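Local coordinates for flagella basal body P-ring formation protein FlgA (Salmonella typhimurium, PDB 3TEE) that acts in the periplasm in flagellar P-ring assembly, where it may serve as a chaperone or modulator of the process, at residues Q137-K142 and N167-Q172; Q116-L121 and T133-A138; L32-E37 and R64-N69. All coordinates share one frame; numbering follows the deposited sequence.

Overall arrangement
Contacts 1 and 2 follow one another along the chain and share Gln137 and Ala138, their centres about 11 Å apart; contact 3 lies about 49 Å from contact 1 and about 42 Å from contact 2, centre to centre. Contact 2, a small two-stranded antiparallel sheet, and contact 1, a bulged bridge between two loops, are both partly buried and rest on backbone hydrogen bonds, with Arg136 and Trp139 linking them by a cation-pi contact. Contact 3 is a surface contact where a loop lies on strand 62-79 without any hydrogen bond between the segments, held by leucine packing and an arginine that lies against the loop backbone, its NE salt-bridged to Glu62.

Contact 1: residues Q137-K142 and N167-Q172; sequences QAWRVK and NAAVAQ
Trp139 lays one face of its indole against Asn167, whose CB stands over the five-membered ring, 3.4 Å from its centroid and 6° off the normal, a CH-pi contact. Asn167 CG, placed beside its own backbone N (chi1 -64°), carries the amide over the pyrrole part of the indole, the two planes only 13° apart. Asn167 OD1 comes to 3.3 Å from Lys142 CA while accepting a hydrogen bond from Ala143 N. At the benzo edge of the indole, Gln172 OE1 sits near the ring plane, 3.3 Å from Trp139 CZ3. This oxygen also takes a nearly straight hydrogen bond from Ala169 N (2.9 Å), which ties together the ends of the type II turn Ala169-Gln172.

Beside the ring the backbones join in a classic beta bulge, with Arg140 and Val141 both facing Ala168. Val141 N donates to Ala168 O at 2.9 Å, and Ala168 N returns a bond to Val141 O. Arg140 CB and CG both pack against Val170 CG2 before the chain, bent at chi2, carries NE off to Ser190 O. A water donates to Ala138 O and weakly accepts from Val170 N. Ala168 O thus takes one nearly straight bond and a weak second one, from Arg140 N; bulge and CH-pi contact together join the loop after strand 135-137 to the loop before strand 173-178, while Ala169 N holds Gln172 OE1 in place at the ring edge.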
ATOM      1  N   GLN A 137      -5.990  -7.343   2.194  1.00 47.88           N
ATOM      2  CA  GLN A 137      -6.924  -7.398   1.071  1.00 47.20           C
ATOM      3  C   GLN A 137      -7.962  -8.449   1.384  1.00 49.28           C
ATOM      4  O   GLN A 137      -7.678  -9.374   2.150  1.00 48.30           O
ATOM      5  CB  GLN A 137      -6.205  -7.697  -0.266  1.00 48.91           C
ATOM      6  CG  GLN A 137      -5.759  -6.430  -1.004  1.00 60.26           C
ATOM      7  CD  GLN A 137      -6.894  -5.470  -1.297  1.00 80.12           C
ATOM      8  OE1 GLN A 137      -7.774  -5.730  -2.127  1.00 74.50           O
ATOM      9  NE2 GLN A 137      -6.903  -4.338  -0.607  1.00 78.87           N
ATOM     10  N   ALA A 138      -9.176  -8.299   0.834  1.00 45.78           N
ATOM     11  CA  ALA A 138     -10.254  -9.259   1.047  1.00 46.70           C
ATOM     12  C   ALA A 138      -9.883 -10.630   0.452  1.00 53.27           C
ATOM     13  O   ALA A 138      -9.031 -10.707  -0.439  1.00 53.81           O
ATOM     14  CB  ALA A 138     -11.535  -8.755   0.399  1.00 47.62           C
ATOM     15  N   TRP A 139     -10.504 -11.700   0.951  1.00 50.47           N
ATOM     16  CA  TRP A 139     -10.240 -13.028   0.400  1.00 50.38           C
ATOM     17  C   TRP A 139     -11.117 -13.229  -0.828  1.00 56.20           C
ATOM     18  O   TRP A 139     -12.344 -13.217  -0.707  1.00 58.66           O
ATOM     19  CB  TRP A 139     -10.523 -14.132   1.425  1.00 48.36           C
ATOM     20  CG  TRP A 139      -9.765 -14.056   2.724  1.00 48.02           C
ATOM     21  CD1 TRP A 139     -10.267 -14.306   3.966  1.00 50.52           C
ATOM     22  CD2 TRP A 139      -8.356 -13.828   2.897  1.00 47.38           C
ATOM     23  NE1 TRP A 139      -9.262 -14.252   4.902  1.00 49.76           N
ATOM     24  CE2 TRP A 139      -8.081 -13.947   4.275  1.00 50.91           C
ATOM     25  CE3 TRP A 139      -7.292 -13.569   2.015  1.00 49.21           C
ATOM     26  CZ2 TRP A 139      -6.788 -13.813   4.796  1.00 50.60           C
ATOM     27  CZ3 TRP A 139      -6.012 -13.407   2.534  1.00 50.81           C
ATOM     28  CH2 TRP A 139      -5.774 -13.504   3.913  1.00 51.22           C
ATOM     29  N   ARG A 140     -10.507 -13.381  -2.011  1.00 51.06           N
ATOM     30  CA  ARG A 140     -11.270 -13.667  -3.234  1.00 51.03           C
ATOM     31  C   ARG A 140     -11.687 -15.141  -3.167  1.00 55.05           C
ATOM     32  O   ARG A 140     -12.795 -15.504  -3.568  1.00 56.55           O
ATOM     33  CB  ARG A 140     -10.427 -13.379  -4.499  1.00 50.35           C
ATOM     34  CG  ARG A 140     -11.161 -13.578  -5.837  1.00 56.03           C
ATOM     35  CD  ARG A 140     -12.338 -12.634  -6.030  1.00 62.89           C
ATOM     36  NE  ARG A 140     -13.256 -13.063  -7.092  1.00 62.19           N
ATOM     37  CZ  ARG A 140     -14.296 -13.873  -6.914  1.00 78.40           C
ATOM     38  NH1 ARG A 140     -14.547 -14.391  -5.719  1.00 68.90           N
ATOM     39  NH2 ARG A 140     -15.085 -14.181  -7.933  1.00 71.42           N
ATOM     40  N   VAL A 141     -10.810 -15.967  -2.584  1.00 48.36           N
ATOM     41  CA  VAL A 141     -11.038 -17.388  -2.394  1.00 47.95           C
ATOM     42  C   VAL A 141     -10.976 -17.669  -0.891  1.00 49.88           C
ATOM     43  O   VAL A 141     -10.040 -17.231  -0.223  1.00 48.95           O
ATOM     44  CB  VAL A 141     -10.000 -18.194  -3.237  1.00 51.23           C
ATOM     45  CG1 VAL A 141      -9.793 -19.594  -2.703  1.00 50.91           C
ATOM     46  CG2 VAL A 141     -10.394 -18.223  -4.709  1.00 50.89           C
ATOM     47  N   LYS A 142     -11.986 -18.362  -0.363  1.00 47.43           N
ATOM     48  CA  LYS A 142     -12.034 -18.722   1.058  1.00 48.22           C
ATOM     49  C   LYS A 142     -11.883 -20.224   1.253  1.00 52.72           C
ATOM     50  O   LYS A 142     -12.336 -20.981   0.409  1.00 53.41           O
ATOM     51  CB  LYS A 142     -13.335 -18.224   1.717  1.00 51.05           C
ATOM     52  CG  LYS A 142     -13.469 -16.692   1.709  1.00 58.90           C
ATOM     53  CD  LYS A 142     -14.848 -16.245   2.161  1.00 72.17           C
ATOM     54  CE  LYS A 142     -14.990 -14.742   2.085  1.00 90.26           C
ATOM     55  NZ  LYS A 142     -16.391 -14.303   2.316  1.00101.09           N
ATOM     56  N   ASN A 167      -7.408 -19.446   2.609  1.00 43.53           N
ATOM     57  CA  ASN A 167      -7.946 -18.146   2.224  1.00 43.06           C
ATOM     58  C   ASN A 167      -6.910 -17.469   1.385  1.00 45.99           C
ATOM     59  O   ASN A 167      -5.714 -17.589   1.666  1.00 44.22           O
ATOM     60  CB  ASN A 167      -8.242 -17.295   3.466  1.00 45.80           C
ATOM     61  CG  ASN A 167      -9.308 -17.882   4.346  1.00 59.78           C
ATOM     62  OD1 ASN A 167     -10.388 -18.256   3.880  1.00 53.78           O
ATOM     63  ND2 ASN A 167      -9.026 -17.971   5.642  1.00 51.25           N
ATOM     64  N   ALA A 168      -7.342 -16.800   0.309  1.00 44.89           N
ATOM     65  CA  ALA A 168      -6.393 -16.134  -0.566  1.00 45.44           C
ATOM     66  C   ALA A 168      -7.025 -14.988  -1.292  1.00 50.41           C
ATOM     67  O   ALA A 168      -8.149 -15.101  -1.782  1.00 50.38           O
ATOM     68  CB  ALA A 168      -5.788 -17.125  -1.566  1.00 46.63           C
ATOM     69  N   ALA A 169      -6.285 -13.883  -1.375  1.00 48.91           N
ATOM     70  CA  ALA A 169      -6.676 -12.681  -2.111  1.00 49.29           C
ATOM     71  C   ALA A 169      -6.255 -12.884  -3.571  1.00 53.34           C
ATOM     72  O   ALA A 169      -5.530 -13.844  -3.869  1.00 51.59           O
ATOM     73  CB  ALA A 169      -5.952 -11.463  -1.530  1.00 49.94           C
ATOM     74  N   VAL A 170      -6.695 -11.979  -4.478  1.00 51.18           N
ATOM     75  CA  VAL A 170      -6.307 -11.955  -5.896  1.00 51.21           C
ATOM     76  C   VAL A 170      -4.772 -11.846  -5.921  1.00 55.62           C
ATOM     77  O   VAL A 170      -4.196 -11.156  -5.069  1.00 55.74           O
ATOM     78  CB  VAL A 170      -7.000 -10.792  -6.667  1.00 55.33           C
ATOM     79  CG1 VAL A 170      -6.485 -10.667  -8.106  1.00 55.11           C
ATOM     80  CG2 VAL A 170      -8.523 -10.950  -6.661  1.00 55.18           C
ATOM     81  N   ALA A 171      -4.113 -12.611  -6.825  1.00 51.57           N
ATOM     82  CA  ALA A 171      -2.654 -12.682  -6.997  1.00 50.91           C
ATOM     83  C   ALA A 171      -1.907 -13.432  -5.872  1.00 54.50           C
ATOM     84  O   ALA A 171      -0.681 -13.582  -5.940  1.00 55.96           O
ATOM     85  CB  ALA A 171      -2.048 -11.296  -7.278  1.00 51.52           C
ATOM     86  N   GLN A 172      -2.648 -13.970  -4.878  1.00 48.14           N
ATOM     87  CA  GLN A 172      -2.046 -14.782  -3.820  1.00 47.90           C
ATOM     88  C   GLN A 172      -2.206 -16.277  -4.186  1.00 51.64           C
ATOM     89  O   GLN A 172      -3.135 -16.646  -4.912  1.00 49.84           O
ATOM     90  CB  GLN A 172      -2.705 -14.518  -2.457  1.00 49.29           C
ATOM     91  CG  GLN A 172      -2.386 -13.150  -1.840  1.00 62.14           C
ATOM     92  CD  GLN A 172      -2.720 -13.103  -0.359  1.00 80.08           C
ATOM     93  OE1 GLN A 172      -3.761 -13.605   0.101  1.00 71.24           O
ATOM     94  NE2 GLN A 172      -1.848 -12.479   0.421  1.00 72.59           N
TER
HETATM   95  O   HOH W   1      -9.347 -10.061  -3.461  1.00 51.77           O

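Contact 2: residues Q116-L121 and T133-A138; sequences QDAVSL and TMIRQA
A two-stranded antiparallel sheet, strands 118-120 and 135-137, forms this contact, the short segments running at 141° to each other. Val119 and Arg136 make its hydrogen-bonded pair: Val119 N reaches Arg136 O at 2.8 Å and Arg136 N returns to Val119 O at 2.9 Å. Ala118 with Gln137 and Ser120 with Ile135 are the non-hydrogen-bonded pairs to either side. Just past the strand ends come two further backbone bonds, Leu121 N to Met134 O (2.7 Å) and Ala138 N to Asp117 O.

The side chains of Val119 and Arg136 lie side by side on one face of the sheet and point the same way. Arg136 CG sits between its backbone N and carbonyl carbon (chi1 63°), and from there the chain runs extended to NE; its guanidinium lays one face on Val119 CG1, 3.4 Å from Arg136 NH2. NH1 donates within the guanidinium plane to Gln137 O, which limits rotation of the group. Leu121 CD2 packs against the aliphatic part of the arginine, 3.8 Å from Arg136 CG, while Val119 CG2 turns to Ala138. On the face of Ile135 and Ser120, Ile135 CD1 reaches Ala118 CB at 3.8 Å. Gln137, bent at chi2, brings NE2 back to Gln116 O in a weak bond.

Arg136 also makes a cation-pi contact with Trp139, and its NE is hydrogen-bonded to a glycerol probably left from crystallisation. Backbone bonds from Ala118 to Leu89 and from Ser120 to Gly86 and Gly87 fasten strand 118-120 to the loop between strands 62-79 and 94-100.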
ATOM      1  N   GLN A 116      -9.928   0.158  -0.962  1.00 56.27           N
ATOM      2  CA  GLN A 116     -10.893  -0.589  -1.771  1.00 57.82           C
ATOM      3  C   GLN A 116     -10.625  -2.085  -1.563  1.00 60.83           C
ATOM      4  O   GLN A 116      -9.473  -2.512  -1.600  1.00 61.52           O
ATOM      5  CB  GLN A 116     -10.772  -0.208  -3.256  1.00 60.40           C
ATOM      6  CG  GLN A 116     -11.389   1.155  -3.587  1.00 77.55           C
ATOM      7  CD  GLN A 116     -11.323   1.477  -5.062  1.00 98.37           C
ATOM      8  OE1 GLN A 116     -11.532   0.617  -5.930  1.00 95.93           O
ATOM      9  NE2 GLN A 116     -11.066   2.736  -5.379  1.00 88.44           N
ATOM     10  N   ASP A 117     -11.665  -2.850  -1.236  1.00 57.83           N
ATOM     11  CA  ASP A 117     -11.565  -4.287  -0.920  1.00 58.49           C
ATOM     12  C   ASP A 117     -10.645  -4.637   0.283  1.00 58.08           C
ATOM     13  O   ASP A 117     -10.153  -5.763   0.375  1.00 57.99           O
ATOM     14  CB  ASP A 117     -11.267  -5.151  -2.169  1.00 61.91           C
ATOM     15  CG  ASP A 117     -12.513  -5.499  -2.948  1.00 77.58           C
ATOM     16  OD1 ASP A 117     -13.260  -6.396  -2.501  1.00 79.40           O
ATOM     17  OD2 ASP A 117     -12.762  -4.849  -3.989  1.00 85.87           O
ATOM     18  N   ALA A 118     -10.422  -3.674   1.200  1.00 49.54           N
ATOM     19  CA  ALA A 118      -9.613  -3.905   2.395  1.00 46.74           C
ATOM     20  C   ALA A 118     -10.490  -4.478   3.495  1.00 45.62           C
ATOM     21  O   ALA A 118     -11.701  -4.259   3.513  1.00 44.30           O
ATOM     22  CB  ALA A 118      -8.957  -2.618   2.851  1.00 47.08           C
ATOM     23  N   VAL A 119      -9.888  -5.283   4.375  1.00 41.48           N
ATOM     24  CA  VAL A 119     -10.565  -5.935   5.485  1.00 40.36           C
ATOM     25  C   VAL A 119      -9.732  -5.659   6.736  1.00 42.05           C
ATOM     26  O   VAL A 119      -8.498  -5.660   6.666  1.00 40.56           O
ATOM     27  CB  VAL A 119     -10.738  -7.459   5.186  1.00 44.32           C
ATOM     28  CG1 VAL A 119     -11.163  -8.229   6.421  1.00 43.93           C
ATOM     29  CG2 VAL A 119     -11.743  -7.693   4.048  1.00 43.81           C
ATOM     30  N   SER A 120     -10.397  -5.409   7.874  1.00 38.69           N
ATOM     31  CA  SER A 120      -9.682  -5.103   9.103  1.00 38.38           C
ATOM     32  C   SER A 120      -9.081  -6.340   9.756  1.00 42.87           C
ATOM     33  O   SER A 120      -9.732  -7.381   9.847  1.00 43.34           O
ATOM     34  CB  SER A 120     -10.605  -4.405  10.100  1.00 40.88           C
ATOM     35  OG  SER A 120      -9.821  -3.901  11.163  1.00 41.36           O
ATOM     36  N   LEU A 121      -7.846  -6.207  10.230  1.00 40.77           N
ATOM     37  CA  LEU A 121      -7.167  -7.252  11.002  1.00 42.68           C
ATOM     38  C   LEU A 121      -7.474  -7.060  12.493  1.00 46.37           C
ATOM     39  O   LEU A 121      -7.157  -7.931  13.298  1.00 47.37           O
ATOM     40  CB  LEU A 121      -5.642  -7.204  10.782  1.00 43.08           C
ATOM     41  CG  LEU A 121      -5.143  -7.580   9.375  1.00 48.60           C
ATOM     42  CD1 LEU A 121      -3.672  -7.267   9.235  1.00 49.37           C
ATOM     43  CD2 LEU A 121      -5.396  -9.066   9.068  1.00 51.21           C
ATOM     44  N   THR A 133      -0.790  -1.628   8.452  1.00 45.87           N
ATOM     45  CA  THR A 133      -0.606  -2.764   9.372  1.00 46.93           C
ATOM     46  C   THR A 133      -1.920  -3.274   9.999  1.00 49.42           C
ATOM     47  O   THR A 133      -1.925  -4.373  10.547  1.00 49.82           O
ATOM     48  CB  THR A 133       0.405  -2.410  10.477  1.00 58.98           C
ATOM     49  OG1 THR A 133       0.061  -1.147  11.064  1.00 55.27           O
ATOM     50  CG2 THR A 133       1.842  -2.396   9.973  1.00 58.95           C
ATOM     51  N   MET A 134      -3.020  -2.481   9.950  1.00 42.61           N
ATOM     52  CA  MET A 134      -4.308  -2.857  10.565  1.00 41.42           C
ATOM     53  C   MET A 134      -5.192  -3.601   9.591  1.00 44.01           C
ATOM     54  O   MET A 134      -6.262  -4.069   9.979  1.00 44.51           O
ATOM     55  CB  MET A 134      -5.115  -1.606  10.986  1.00 43.02           C
ATOM     56  CG  MET A 134      -4.583  -0.831  12.145  1.00 46.32           C
ATOM     57  SD  MET A 134      -5.362   0.842  12.162  1.00 49.06           S
ATOM     58  CE  MET A 134      -4.887   1.289  13.790  1.00 46.59           C
ATOM     59  N   ILE A 135      -4.822  -3.603   8.310  1.00 40.79           N
ATOM     60  CA  ILE A 135      -5.672  -4.127   7.249  1.00 40.16           C
ATOM     61  C   ILE A 135      -4.973  -5.128   6.314  1.00 45.26           C
ATOM     62  O   ILE A 135      -3.746  -5.164   6.231  1.00 43.98           O
ATOM     63  CB  ILE A 135      -6.294  -2.931   6.423  1.00 42.20           C
ATOM     64  CG1 ILE A 135      -5.229  -2.220   5.558  1.00 42.87           C
ATOM     65  CG2 ILE A 135      -7.074  -1.924   7.336  1.00 40.03           C
ATOM     66  CD1 ILE A 135      -5.770  -1.265   4.449  1.00 52.44           C
ATOM     67  N   ARG A 136      -5.790  -5.840   5.538  1.00 43.38           N
ATOM     68  CA  ARG A 136      -5.369  -6.815   4.524  1.00 43.87           C
ATOM     69  C   ARG A 136      -6.340  -6.727   3.355  1.00 49.65           C
ATOM     70  O   ARG A 136      -7.425  -6.162   3.516  1.00 47.97           O
ATOM     71  CB  ARG A 136      -5.374  -8.250   5.118  1.00 40.53           C
ATOM     72  CG  ARG A 136      -6.751  -8.775   5.564  1.00 46.11           C
ATOM     73  CD  ARG A 136      -6.794 -10.305   5.635  1.00 43.06           C
ATOM     74  NE  ARG A 136      -7.985 -10.816   6.332  1.00 38.83           N
ATOM     75  CZ  ARG A 136      -9.157 -11.050   5.752  1.00 50.81           C
ATOM     76  NH1 ARG A 136      -9.326 -10.814   4.456  1.00 52.12           N
ATOM     77  NH2 ARG A 136     -10.170 -11.520   6.461  1.00 43.62           N
ATOM     78  N   GLN A 137      -5.990  -7.343   2.194  1.00 47.88           N
ATOM     79  CA  GLN A 137      -6.924  -7.398   1.071  1.00 47.20           C
ATOM     80  C   GLN A 137      -7.962  -8.449   1.384  1.00 49.28           C
ATOM     81  O   GLN A 137      -7.678  -9.374   2.150  1.00 48.30           O
ATOM     82  CB  GLN A 137      -6.205  -7.697  -0.266  1.00 48.91           C
ATOM     83  CG  GLN A 137      -5.759  -6.430  -1.004  1.00 60.26           C
ATOM     84  CD  GLN A 137      -6.894  -5.470  -1.297  1.00 80.12           C
ATOM     85  OE1 GLN A 137      -7.774  -5.730  -2.127  1.00 74.50           O
ATOM     86  NE2 GLN A 137      -6.903  -4.338  -0.607  1.00 78.87           N
ATOM     87  N   ALA A 138      -9.176  -8.299   0.834  1.00 45.78           N
ATOM     88  CA  ALA A 138     -10.254  -9.259   1.047  1.00 46.70           C
ATOM     89  C   ALA A 138      -9.883 -10.630   0.452  1.00 53.27           C
ATOM     90  O   ALA A 138      -9.031 -10.707  -0.439  1.00 53.81           O
ATOM     91  CB  ALA A 138     -11.535  -8.755   0.399  1.00 47.62           C
TER

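Contact 3: residues L32-E37 and R64-N69; sequences LLPSCE and RYLQVN
The guanidinium of Arg64 lies flat against the backbone of the 32-37 loop. Over one face stand Leu33 O, 3.1 Å above the plane, and the carbonyl carbon of Leu32; at the edge, close to the plane, is Ser35 OG, 3.8 Å from Arg64 NH2. Neither oxygen is hydrogen-bonded to the arginine: Leu33 O, 3.5 Å from Arg64 NE, lies over the group at a poor angle for a bond. The polar partner is instead Glu62, whose OE1 forms a salt bridge with Arg64 NE and whose OE2 is hydrogen-bonded to Ser35 OG, so one carboxylate holds both the arginine and the loop serine.

The aliphatic part of Arg64 follows the loop backbone as well. A bend at chi2 (-61°) folds the chain over Leu32 O, which comes to 3.2 Å from Arg64 CD, and Arg64 CG lies 3.7 Å from Pro34 N. Next along the strand on this side, Leu66 sends its CD2 methyl among three loop residues. It meets Leu32 CD1 at 4.0 Å, the two side chains sliding past each other in opposite directions; Leu33 CD2 comes across at about a right angle, and the Pro34 ring crosses at a slant, its CD near Leu66 CD2. Leu32 CD1 also touches the backbone at Tyr65 O, 3.4 Å away.

Leu33 and Pro34 reach on to Ile3 of helix 2-14, and Cys36 is tied by its disulfide to Cys59 on strand 53-59. With no hydrogen bond directly joining the two segments, the loop is held to strand 62-79 by methyl packing and by the shared carboxylate of Glu62, which would partly balance the arginine's charge. Leu33 O over the guanidinium face probably adds a favourable electrostatic term.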
ATOM      1  N   LEU A  32      25.019  27.632   9.111  1.00 61.58           N
ATOM      2  CA  LEU A  32      25.206  26.599   8.104  1.00 59.64           C
ATOM      3  C   LEU A  32      24.195  26.677   6.933  1.00 55.73           C
ATOM      4  O   LEU A  32      24.021  25.703   6.204  1.00 53.86           O
ATOM      5  CB  LEU A  32      25.390  25.188   8.694  1.00 60.28           C
ATOM      6  CG  LEU A  32      24.331  24.601   9.612  1.00 65.21           C
ATOM      7  CD1 LEU A  32      23.324  23.768   8.830  1.00 65.81           C
ATOM      8  CD2 LEU A  32      24.975  23.704  10.644  1.00 67.39           C
ATOM      9  N   LEU A  33      23.566  27.860   6.738  1.00 47.03           N
ATOM     10  CA  LEU A  33      22.626  28.089   5.640  1.00 44.60           C
ATOM     11  C   LEU A  33      23.389  28.308   4.335  1.00 44.14           C
ATOM     12  O   LEU A  33      24.507  28.847   4.366  1.00 43.41           O
ATOM     13  CB  LEU A  33      21.722  29.317   5.901  1.00 43.68           C
ATOM     14  CG  LEU A  33      20.578  29.152   6.912  1.00 47.08           C
ATOM     15  CD1 LEU A  33      19.906  30.501   7.162  1.00 47.74           C
ATOM     16  CD2 LEU A  33      19.535  28.123   6.438  1.00 45.37           C
ATOM     17  N   PRO A  34      22.816  27.924   3.168  1.00 39.18           N
ATOM     18  CA  PRO A  34      23.524  28.176   1.890  1.00 38.98           C
ATOM     19  C   PRO A  34      23.741  29.680   1.647  1.00 42.89           C
ATOM     20  O   PRO A  34      22.903  30.488   2.053  1.00 41.01           O
ATOM     21  CB  PRO A  34      22.585  27.576   0.848  1.00 40.06           C
ATOM     22  CG  PRO A  34      21.269  27.515   1.506  1.00 42.56           C
ATOM     23  CD  PRO A  34      21.529  27.243   2.935  1.00 38.60           C
ATOM     24  N   SER A  35      24.871  30.052   1.034  1.00 41.15           N
ATOM     25  CA  SER A  35      25.216  31.458   0.763  1.00 41.90           C
ATOM     26  C   SER A  35      24.630  31.961  -0.544  1.00 46.24           C
ATOM     27  O   SER A  35      24.482  33.173  -0.706  1.00 47.08           O
ATOM     28  CB  SER A  35      26.732  31.629   0.695  1.00 48.26           C
ATOM     29  OG  SER A  35      27.362  31.109   1.853  1.00 64.13           O
ATOM     30  N   CYS A  36      24.406  31.064  -1.526  1.00 39.99           N
ATOM     31  CA  CYS A  36      23.931  31.517  -2.827  1.00 38.28           C
ATOM     32  C   CYS A  36      22.472  31.957  -2.819  1.00 41.17           C
ATOM     33  O   CYS A  36      21.720  31.642  -1.891  1.00 40.00           O
ATOM     34  CB  CYS A  36      24.216  30.485  -3.911  1.00 38.20           C
ATOM     35  SG  CYS A  36      23.265  28.958  -3.720  1.00 40.41           S
ATOM     36  N   GLU A  37      22.077  32.671  -3.877  1.00 38.64           N
ATOM     37  CA  GLU A  37      20.733  33.227  -4.067  1.00 39.39           C
ATOM     38  C   GLU A  37      19.691  32.123  -4.292  1.00 40.47           C
ATOM     39  O   GLU A  37      18.578  32.214  -3.772  1.00 38.23           O
ATOM     40  CB  GLU A  37      20.784  34.136  -5.305  1.00 42.43           C
ATOM     41  CG  GLU A  37      19.646  35.120  -5.458  1.00 62.14           C
ATOM     42  CD  GLU A  37      19.845  36.039  -6.648  1.00 95.20           C
ATOM     43  OE1 GLU A  37      20.893  36.720  -6.709  1.00 95.65           O
ATOM     44  OE2 GLU A  37      18.958  36.061  -7.531  1.00 96.46           O
ATOM     45  N   ARG A  64      25.259  22.041   2.022  1.00 31.12           N
ATOM     46  CA  ARG A  64      24.746  22.195   3.389  1.00 31.14           C
ATOM     47  C   ARG A  64      23.773  21.105   3.719  1.00 37.29           C
ATOM     48  O   ARG A  64      22.985  20.719   2.846  1.00 37.34           O
ATOM     49  CB  ARG A  64      24.019  23.547   3.568  1.00 31.28           C
ATOM     50  CG  ARG A  64      24.838  24.782   3.127  1.00 35.34           C
ATOM     51  CD  ARG A  64      26.129  24.963   3.909  1.00 42.18           C
ATOM     52  NE  ARG A  64      26.712  26.275   3.638  1.00 46.24           N
ATOM     53  CZ  ARG A  64      27.547  26.909   4.451  1.00 60.58           C
ATOM     54  NH1 ARG A  64      27.932  26.345   5.589  1.00 44.55           N
ATOM     55  NH2 ARG A  64      27.995  28.116   4.138  1.00 50.89           N
ATOM     56  N   TYR A  65      23.789  20.636   4.986  1.00 35.20           N
ATOM     57  CA  TYR A  65      22.828  19.652   5.485  1.00 36.47           C
ATOM     58  C   TYR A  65      21.916  20.424   6.421  1.00 40.58           C
ATOM     59  O   TYR A  65      22.328  20.784   7.532  1.00 42.37           O
ATOM     60  CB  TYR A  65      23.503  18.497   6.256  1.00 41.04           C
ATOM     61  CG  TYR A  65      24.438  17.594   5.481  1.00 47.41           C
ATOM     62  CD1 TYR A  65      24.218  17.320   4.132  1.00 50.34           C
ATOM     63  CD2 TYR A  65      25.477  16.924   6.120  1.00 49.99           C
ATOM     64  CE1 TYR A  65      25.055  16.450   3.423  1.00 50.91           C
ATOM     65  CE2 TYR A  65      26.297  16.031   5.431  1.00 52.03           C
ATOM     66  CZ  TYR A  65      26.090  15.806   4.079  1.00 60.75           C
ATOM     67  OH  TYR A  65      26.919  14.948   3.395  1.00 66.50           O
ATOM     68  N   LEU A  66      20.713  20.748   5.960  1.00 33.55           N
ATOM     69  CA  LEU A  66      19.780  21.512   6.771  1.00 33.17           C
ATOM     70  C   LEU A  66      18.820  20.596   7.499  1.00 38.46           C
ATOM     71  O   LEU A  66      18.418  19.564   6.962  1.00 38.54           O
ATOM     72  CB  LEU A  66      18.995  22.547   5.926  1.00 32.58           C
ATOM     73  CG  LEU A  66      19.797  23.453   4.969  1.00 35.51           C
ATOM     74  CD1 LEU A  66      18.863  24.360   4.207  1.00 34.35           C
ATOM     75  CD2 LEU A  66      20.870  24.301   5.719  1.00 38.14           C
ATOM     76  N   GLN A  67      18.466  20.957   8.730  1.00 35.07           N
ATOM     77  CA  GLN A  67      17.476  20.193   9.476  1.00 34.63           C
ATOM     78  C   GLN A  67      16.261  21.082   9.535  1.00 36.91           C
ATOM     79  O   GLN A  67      16.358  22.246   9.928  1.00 36.20           O
ATOM     80  CB  GLN A  67      17.950  19.838  10.892  1.00 37.33           C
ATOM     81  CG  GLN A  67      19.151  18.884  10.940  1.00 53.90           C
ATOM     82  CD  GLN A  67      19.520  18.608  12.376  1.00 70.61           C
ATOM     83  OE1 GLN A  67      19.885  19.513  13.142  1.00 65.05           O
ATOM     84  NE2 GLN A  67      19.344  17.365  12.790  1.00 59.61           N
ATOM     85  N   VAL A  68      15.130  20.574   9.046  1.00 32.42           N
ATOM     86  CA  VAL A  68      13.904  21.371   9.024  1.00 30.96           C
ATOM     87  C   VAL A  68      12.763  20.552   9.627  1.00 32.91           C
ATOM     88  O   VAL A  68      12.786  19.329   9.600  1.00 32.27           O
ATOM     89  CB  VAL A  68      13.497  21.909   7.608  1.00 35.15           C
ATOM     90  CG1 VAL A  68      14.592  22.769   6.970  1.00 35.69           C
ATOM     91  CG2 VAL A  68      13.085  20.774   6.675  1.00 35.32           C
ATOM     92  N   ASN A  69      11.766  21.239  10.117  1.00 30.91           N
ATOM     93  CA  ASN A  69      10.530  20.618  10.556  1.00 31.08           C
ATOM     94  C   ASN A  69       9.463  21.068   9.533  1.00 33.22           C
ATOM     95  O   ASN A  69       9.324  22.256   9.251  1.00 32.40           O
ATOM     96  CB  ASN A  69      10.136  21.037  11.974  1.00 31.34           C
ATOM     97  CG  ASN A  69       8.789  20.438  12.353  1.00 39.07           C
ATOM     98  OD1 ASN A  69       7.756  21.085  12.250  1.00 35.64           O
ATOM     99  ND2 ASN A  69       8.755  19.148  12.628  1.00 35.13           N
TER